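Local coordinates for protein pyruvate synthase subunit PorC (PDB 2RAA) that serves as the gamma chain of a heterotetrameric pyruvate synthase, which converts pyruvate and CoA to acetyl-CoA and CO2 while reducing ferredoxin, at residues 166-177 / 186-197. Residues are numbered along the deposited sequence; the frame is centred on the assembly and turned at random.
Sequences LEAIEKRIEKMF and IDANKRALRRGY
L166 straddles L193 and Y197: its CD1 lies 3.6 Å from L193 CD2, while CD2 sits over one face of the Y197 ring as a CH-pi contact, 3.9 Å from the centroid. A chi1 of -159° turns CG away from the backbone N and lets the two methyls divide between leucine and ring. Cut back to an alanine, this position would probably leave the ring face without its methyl and a gap beside L193. L193 is itself a knob among L166, I169, E170 and I173, its CD2 3.7 Å from I169 CG2; helix 150-161 adds V158 against L166 and I169, and T151 and L154 against L193. In return I173 enters the hole formed by I186, N189, K190 and L193. Farther along, F177 CB presses on I186 CG1 at 3.4 Å, and N189, whose ND2 is bonded to V185 O, brings its amide to F177 CZ. Charges border one flank: K190, bent at chi2 and chi3, forms a salt bridge through NZ to E174 OE2, whereas E170 OE2 makes a long 3.6 Å salt bridge to R194 NE, the carboxylate and guanidinium planes 83° apart. Reciprocal knobs-into-holes packing and an axis angle of 153° make this an antiparallel helical hairpin, built of helices 166-176 and 183-199.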
ATOM      1  N   LEU A 166      -5.597 -12.471  -1.361  1.00 50.69           N
ATOM      2  CA  LEU A 166      -5.332 -11.770  -2.622  1.00 49.86           C
ATOM      3  C   LEU A 166      -6.557 -11.856  -3.577  1.00 50.34           C
ATOM      4  O   LEU A 166      -6.929 -10.894  -4.260  1.00 51.04           O
ATOM      5  CB  LEU A 166      -4.037 -12.309  -3.257  1.00 49.57           C
ATOM      6  CG  LEU A 166      -3.325 -11.410  -4.285  1.00 46.69           C
ATOM      7  CD1 LEU A 166      -2.817 -10.122  -3.695  1.00 46.20           C
ATOM      8  CD2 LEU A 166      -2.176 -12.154  -4.846  1.00 55.22           C
ATOM      9  N   GLU A 167      -7.228 -12.994  -3.560  1.00 51.59           N
ATOM     10  CA  GLU A 167      -8.429 -13.216  -4.376  1.00 51.64           C
ATOM     11  C   GLU A 167      -9.485 -12.110  -4.116  1.00 49.41           C
ATOM     12  O   GLU A 167     -10.191 -11.687  -5.032  1.00 51.65           O
ATOM     13  CB  GLU A 167      -9.018 -14.619  -4.077  1.00 53.99           C
ATOM     14  CG  GLU A 167      -7.975 -15.649  -3.603  1.00 55.87           C
ATOM     15  N   ALA A 168      -9.599 -11.646  -2.877  1.00 45.14           N
ATOM     16  CA  ALA A 168     -10.564 -10.584  -2.542  1.00 47.11           C
ATOM     17  C   ALA A 168     -10.290  -9.265  -3.299  1.00 45.84           C
ATOM     18  O   ALA A 168     -11.211  -8.544  -3.661  1.00 47.12           O
ATOM     19  CB  ALA A 168     -10.575 -10.330  -1.047  1.00 46.57           C
ATOM     20  N   ILE A 169      -9.024  -8.959  -3.507  1.00 43.82           N
ATOM     21  CA  ILE A 169      -8.644  -7.744  -4.219  1.00 44.51           C
ATOM     22  C   ILE A 169      -8.796  -7.967  -5.688  1.00 45.53           C
ATOM     23  O   ILE A 169      -9.222  -7.083  -6.395  1.00 46.63           O
ATOM     24  CB  ILE A 169      -7.245  -7.255  -3.831  1.00 44.59           C
ATOM     25  CG1 ILE A 169      -7.296  -6.820  -2.368  1.00 42.51           C
ATOM     26  CG2 ILE A 169      -6.783  -6.036  -4.735  1.00 37.18           C
ATOM     27  CD1 ILE A 169      -5.998  -6.495  -1.823  1.00 54.30           C
ATOM     28  N   GLU A 170      -8.522  -9.180  -6.139  1.00 48.86           N
ATOM     29  CA  GLU A 170      -8.748  -9.513  -7.507  1.00 51.24           C
ATOM     30  C   GLU A 170     -10.221  -9.407  -7.848  1.00 51.65           C
ATOM     31  O   GLU A 170     -10.567  -8.837  -8.880  1.00 51.84           O
ATOM     32  CB  GLU A 170      -8.206 -10.898  -7.797  1.00 51.95           C
ATOM     33  CG  GLU A 170      -6.680 -10.954  -7.719  1.00 60.38           C
ATOM     34  CD  GLU A 170      -6.115 -12.348  -7.989  1.00 59.62           C
ATOM     35  OE1 GLU A 170      -6.898 -13.247  -8.388  1.00 77.65           O
ATOM     36  OE2 GLU A 170      -4.885 -12.532  -7.806  1.00 69.59           O
ATOM     37  N   LYS A 171     -11.092  -9.936  -6.990  1.00 53.37           N
ATOM     38  CA  LYS A 171     -12.557  -9.836  -7.203  1.00 54.46           C
ATOM     39  C   LYS A 171     -12.941  -8.358  -7.358  1.00 54.47           C
ATOM     40  O   LYS A 171     -13.698  -7.979  -8.254  1.00 52.88           O
ATOM     41  CB  LYS A 171     -13.374 -10.517  -6.071  1.00 55.09           C
ATOM     42  CG  LYS A 171     -13.530 -12.066  -6.212  1.00 53.47           C
ATOM     43  N   ARG A 172     -12.371  -7.529  -6.494  1.00 52.85           N
ATOM     44  CA  ARG A 172     -12.534  -6.086  -6.581  1.00 54.06           C
ATOM     45  C   ARG A 172     -11.972  -5.469  -7.858  1.00 55.26           C
ATOM     46  O   ARG A 172     -12.590  -4.573  -8.437  1.00 58.45           O
ATOM     47  CB  ARG A 172     -11.954  -5.413  -5.318  1.00 53.44           C
ATOM     48  CG  ARG A 172     -13.054  -5.108  -4.329  1.00 61.57           C
ATOM     49  CD  ARG A 172     -13.695  -3.813  -4.791  1.00 72.29           C
ATOM     50  NE  ARG A 172     -15.149  -3.804  -4.773  1.00 71.82           N
ATOM     51  CZ  ARG A 172     -15.872  -2.800  -5.277  1.00 82.26           C
ATOM     52  NH1 ARG A 172     -15.283  -1.724  -5.831  1.00 86.70           N
ATOM     53  NH2 ARG A 172     -17.190  -2.859  -5.234  1.00 88.83           N
ATOM     54  N   ILE A 173     -10.816  -5.935  -8.318  1.00 56.94           N
ATOM     55  CA  ILE A 173     -10.294  -5.472  -9.611  1.00 56.39           C
ATOM     56  C   ILE A 173     -11.299  -5.815 -10.713  1.00 56.51           C
ATOM     57  O   ILE A 173     -11.594  -4.970 -11.547  1.00 54.10           O
ATOM     58  CB  ILE A 173      -8.885  -6.033  -9.905  1.00 56.97           C
ATOM     59  CG1 ILE A 173      -7.861  -5.385  -8.958  1.00 56.40           C
ATOM     60  CG2 ILE A 173      -8.474  -5.765 -11.349  1.00 53.17           C
ATOM     61  CD1 ILE A 173      -6.460  -5.999  -9.068  1.00 54.47           C
ATOM     62  N   GLU A 174     -11.856  -7.025 -10.675  1.00 59.65           N
ATOM     63  CA  GLU A 174     -12.899  -7.452 -11.629  1.00 63.37           C
ATOM     64  C   GLU A 174     -14.083  -6.475 -11.643  1.00 64.40           C
ATOM     65  O   GLU A 174     -14.493  -6.016 -12.697  1.00 63.54           O
ATOM     66  CB  GLU A 174     -13.396  -8.869 -11.305  1.00 63.04           C
ATOM     67  CG  GLU A 174     -12.377 -10.013 -11.571  1.00 70.12           C
ATOM     68  CD  GLU A 174     -12.717 -11.366 -10.846  1.00 70.40           C
ATOM     69  OE1 GLU A 174     -13.852 -11.535 -10.319  1.00 79.80           O
ATOM     70  OE2 GLU A 174     -11.830 -12.268 -10.800  1.00 69.80           O
ATOM     71  N   LYS A 175     -14.590  -6.113 -10.466  1.00 69.26           N
ATOM     72  CA  LYS A 175     -15.752  -5.210 -10.364  1.00 71.49           C
ATOM     73  C   LYS A 175     -15.504  -3.742 -10.768  1.00 76.25           C
ATOM     74  O   LYS A 175     -16.425  -3.084 -11.218  1.00 76.87           O
ATOM     75  CB  LYS A 175     -16.387  -5.261  -8.953  1.00 70.71           C
ATOM     76  CG  LYS A 175     -17.221  -6.525  -8.643  1.00 65.59           C
HETATM   77  N   MSE A 176     -14.293  -3.217 -10.623  1.00 81.11           N
HETATM   78  CA  MSE A 176     -14.042  -1.820 -10.985  0.50 83.32           C
HETATM   79  C   MSE A 176     -13.931  -1.603 -12.504  1.00 83.27           C
HETATM   80  O   MSE A 176     -13.962  -0.463 -12.980  1.00 81.31           O
HETATM   81  CB  MSE A 176     -12.783  -1.317 -10.278  0.50 83.34           C
HETATM   82  CG  MSE A 176     -12.889  -1.356  -8.760  0.50 83.55           C
HETATM   83 SE   MSE A 176     -11.171  -1.060  -7.913  0.38 89.46          SE
HETATM   84  CE  MSE A 176     -11.209   0.976  -7.720  0.50 88.06           C
ATOM     85  N   PHE A 177     -13.819  -2.692 -13.268  1.00 83.91           N
ATOM     86  CA  PHE A 177     -13.670  -2.593 -14.731  1.00 83.72           C
ATOM     87  C   PHE A 177     -14.887  -3.125 -15.502  1.00 84.21           C
ATOM     88  O   PHE A 177     -15.376  -4.225 -15.250  1.00 86.40           O
ATOM     89  CB  PHE A 177     -12.360  -3.290 -15.181  1.00 82.03           C
ATOM     90  CG  PHE A 177     -11.077  -2.580 -14.724  1.00 81.10           C
ATOM     91  CD1 PHE A 177     -10.547  -1.517 -15.441  1.00 78.11           C
ATOM     92  CD2 PHE A 177     -10.401  -2.988 -13.575  1.00 79.45           C
ATOM     93  CE1 PHE A 177      -9.386  -0.874 -15.008  1.00 72.59           C
ATOM     94  CE2 PHE A 177      -9.237  -2.348 -13.146  1.00 70.85           C
ATOM     95  CZ  PHE A 177      -8.740  -1.296 -13.857  1.00 67.03           C
ATOM     96  N   ILE A 186      -8.323  -5.848 -17.398  1.00 57.77           N
ATOM     97  CA  ILE A 186      -8.560  -6.442 -16.094  1.00 57.65           C
ATOM     98  C   ILE A 186      -7.420  -7.371 -15.728  1.00 56.91           C
ATOM     99  O   ILE A 186      -6.861  -7.277 -14.639  1.00 57.85           O
ATOM    100  CB  ILE A 186      -9.889  -7.238 -16.038  1.00 58.25           C
ATOM    101  CG1 ILE A 186     -11.071  -6.281 -16.198  1.00 61.30           C
ATOM    102  CG2 ILE A 186     -10.030  -7.992 -14.702  1.00 53.82           C
ATOM    103  CD1 ILE A 186     -12.442  -6.934 -16.003  1.00 60.45           C
ATOM    104  N   ASP A 187      -7.055  -8.252 -16.646  1.00 57.23           N
ATOM    105  CA  ASP A 187      -6.016  -9.241 -16.364  1.00 56.91           C
ATOM    106  C   ASP A 187      -4.678  -8.572 -16.104  1.00 53.85           C
ATOM    107  O   ASP A 187      -3.918  -9.010 -15.239  1.00 56.39           O
ATOM    108  CB  ASP A 187      -5.910 -10.258 -17.502  1.00 57.42           C
ATOM    109  CG  ASP A 187      -7.210 -11.049 -17.709  1.00 59.74           C
ATOM    110  OD1 ASP A 187      -7.874 -11.433 -16.713  1.00 53.48           O
ATOM    111  OD2 ASP A 187      -7.551 -11.295 -18.883  1.00 65.93           O
ATOM    112  N   ALA A 188      -4.410  -7.502 -16.837  1.00 50.93           N
ATOM    113  CA  ALA A 188      -3.164  -6.770 -16.685  1.00 49.36           C
ATOM    114  C   ALA A 188      -3.080  -6.221 -15.275  1.00 47.34           C
ATOM    115  O   ALA A 188      -2.016  -6.269 -14.642  1.00 47.14           O
ATOM    116  CB  ALA A 188      -3.072  -5.638 -17.709  1.00 47.43           C
ATOM    117  N   ASN A 189      -4.201  -5.701 -14.781  1.00 46.09           N
ATOM    118  CA  ASN A 189      -4.210  -5.144 -13.434  1.00 46.00           C
ATOM    119  C   ASN A 189      -4.046  -6.240 -12.374  1.00 46.70           C
ATOM    120  O   ASN A 189      -3.446  -6.017 -11.299  1.00 47.52           O
ATOM    121  CB  ASN A 189      -5.471  -4.321 -13.187  1.00 44.32           C
ATOM    122  CG  ASN A 189      -5.412  -2.957 -13.846  1.00 47.86           C
ATOM    123  OD1 ASN A 189      -5.141  -1.953 -13.184  1.00 43.65           O
ATOM    124  ND2 ASN A 189      -5.641  -2.911 -15.164  1.00 41.46           N
ATOM    125  N   LYS A 190      -4.564  -7.428 -12.662  1.00 47.47           N
ATOM    126  CA  LYS A 190      -4.467  -8.530 -11.695  1.00 49.67           C
ATOM    127  C   LYS A 190      -3.048  -9.026 -11.670  1.00 50.20           C
ATOM    128  O   LYS A 190      -2.557  -9.413 -10.618  1.00 50.67           O
ATOM    129  CB  LYS A 190      -5.448  -9.689 -11.998  1.00 52.10           C
ATOM    130  CG  LYS A 190      -6.903  -9.209 -12.246  1.00 56.70           C
ATOM    131  CD  LYS A 190      -7.998 -10.076 -11.648  1.00 57.74           C
ATOM    132  CE  LYS A 190      -8.440 -11.213 -12.526  1.00 61.84           C
ATOM    133  NZ  LYS A 190      -9.656 -11.833 -11.907  1.00 62.09           N
ATOM    134  N   ARG A 191      -2.391  -9.029 -12.833  1.00 50.02           N
ATOM    135  CA  ARG A 191      -0.979  -9.390 -12.892  1.00 49.99           C
ATOM    136  C   ARG A 191      -0.148  -8.394 -12.112  1.00 48.19           C
ATOM    137  O   ARG A 191       0.798  -8.762 -11.456  1.00 48.74           O
ATOM    138  CB  ARG A 191      -0.471  -9.420 -14.312  1.00 50.82           C
ATOM    139  CG  ARG A 191      -0.901 -10.621 -15.093  1.00 57.95           C
ATOM    140  CD  ARG A 191      -0.082 -10.723 -16.380  1.00 62.74           C
ATOM    141  NE  ARG A 191      -0.533  -9.803 -17.428  1.00 67.75           N
ATOM    142  CZ  ARG A 191      -1.555 -10.051 -18.242  1.00 68.14           C
ATOM    143  NH1 ARG A 191      -2.248 -11.178 -18.126  1.00 70.20           N
ATOM    144  NH2 ARG A 191      -1.897  -9.166 -19.170  1.00 67.74           N
ATOM    145  N   ALA A 192      -0.485  -7.122 -12.212  1.00 50.67           N
ATOM    146  CA  ALA A 192       0.245  -6.091 -11.475  1.00 51.28           C
ATOM    147  C   ALA A 192       0.105  -6.359  -9.971  1.00 51.90           C
ATOM    148  O   ALA A 192       1.077  -6.277  -9.223  1.00 53.26           O
ATOM    149  CB  ALA A 192      -0.253  -4.693 -11.870  1.00 48.02           C
ATOM    150  N   LEU A 193      -1.093  -6.751  -9.530  1.00 52.79           N
ATOM    151  CA  LEU A 193      -1.305  -7.043  -8.114  1.00 50.04           C
ATOM    152  C   LEU A 193      -0.474  -8.270  -7.707  1.00 50.18           C
ATOM    153  O   LEU A 193       0.287  -8.200  -6.767  1.00 46.95           O
ATOM    154  CB  LEU A 193      -2.788  -7.219  -7.797  1.00 48.15           C
ATOM    155  CG  LEU A 193      -3.121  -7.614  -6.348  1.00 48.79           C
ATOM    156  CD1 LEU A 193      -3.155  -6.406  -5.357  1.00 47.45           C
ATOM    157  CD2 LEU A 193      -4.427  -8.335  -6.363  1.00 42.59           C
ATOM    158  N   ARG A 194      -0.593  -9.355  -8.473  1.00 52.64           N
ATOM    159  CA  ARG A 194       0.141 -10.578  -8.220  1.00 54.54           C
ATOM    160  C   ARG A 194       1.651 -10.375  -8.182  1.00 51.67           C
ATOM    161  O   ARG A 194       2.298 -10.895  -7.283  1.00 49.32           O
ATOM    162  CB  ARG A 194      -0.187 -11.622  -9.278  1.00 55.51           C
ATOM    163  CG  ARG A 194      -1.628 -12.144  -9.245  1.00 61.76           C
ATOM    164  CD  ARG A 194      -1.760 -13.409 -10.101  1.00 63.41           C
ATOM    165  NE  ARG A 194      -3.053 -13.524 -10.793  1.00 76.21           N
ATOM    166  CZ  ARG A 194      -3.251 -13.396 -12.115  1.00 83.55           C
ATOM    167  NH1 ARG A 194      -2.244 -13.145 -12.960  1.00 89.08           N
ATOM    168  NH2 ARG A 194      -4.482 -13.535 -12.608  1.00 84.19           N
ATOM    169  N   ARG A 195       2.213  -9.656  -9.163  1.00 46.28           N
ATOM    170  CA  ARG A 195       3.634  -9.419  -9.176  1.00 47.65           C
ATOM    171  C   ARG A 195       4.131  -8.577  -7.991  1.00 47.13           C
ATOM    172  O   ARG A 195       5.275  -8.755  -7.559  1.00 46.47           O
ATOM    173  CB  ARG A 195       4.117  -8.838 -10.531  1.00 49.30           C
ATOM    174  CG  ARG A 195       4.374  -9.933 -11.623  1.00 56.21           C
ATOM    175  CD  ARG A 195       5.149  -9.355 -12.817  1.00 56.98           C
ATOM    176  NE  ARG A 195       6.490  -8.845 -12.448  1.00 69.80           N
ATOM    177  CZ  ARG A 195       7.198  -7.966 -13.170  1.00 64.24           C
ATOM    178  NH1 ARG A 195       6.679  -7.473 -14.282  1.00 68.46           N
ATOM    179  NH2 ARG A 195       8.404  -7.537 -12.758  1.00 58.43           N
ATOM    180  N   GLY A 196       3.334  -7.638  -7.464  1.00 47.27           N
ATOM    181  CA  GLY A 196       3.750  -6.942  -6.225  1.00 43.96           C
ATOM    182  C   GLY A 196       3.689  -7.944  -5.051  1.00 47.41           C
ATOM    183  O   GLY A 196       4.511  -7.920  -4.131  1.00 47.21           O
ATOM    184  N   TYR A 197       2.702  -8.817  -5.077  1.00 45.25           N
ATOM    185  CA  TYR A 197       2.550  -9.856  -4.033  1.00 49.39           C
ATOM    186  C   TYR A 197       3.779 -10.742  -4.020  1.00 51.32           C
ATOM    187  O   TYR A 197       4.431 -10.863  -2.993  1.00 52.82           O
ATOM    188  CB  TYR A 197       1.310 -10.693  -4.287  1.00 50.77           C
ATOM    189  CG  TYR A 197       1.068 -11.821  -3.306  1.00 46.70           C
ATOM    190  CD1 TYR A 197       1.646 -13.055  -3.504  1.00 52.22           C
ATOM    191  CD2 TYR A 197       0.233 -11.657  -2.215  1.00 55.74           C
ATOM    192  CE1 TYR A 197       1.419 -14.117  -2.642  1.00 55.25           C
ATOM    193  CE2 TYR A 197      -0.005 -12.708  -1.329  1.00 49.74           C
ATOM    194  CZ  TYR A 197       0.604 -13.947  -1.548  1.00 57.74           C
ATOM    195  OH  TYR A 197       0.398 -15.039  -0.690  1.00 53.65           O
TER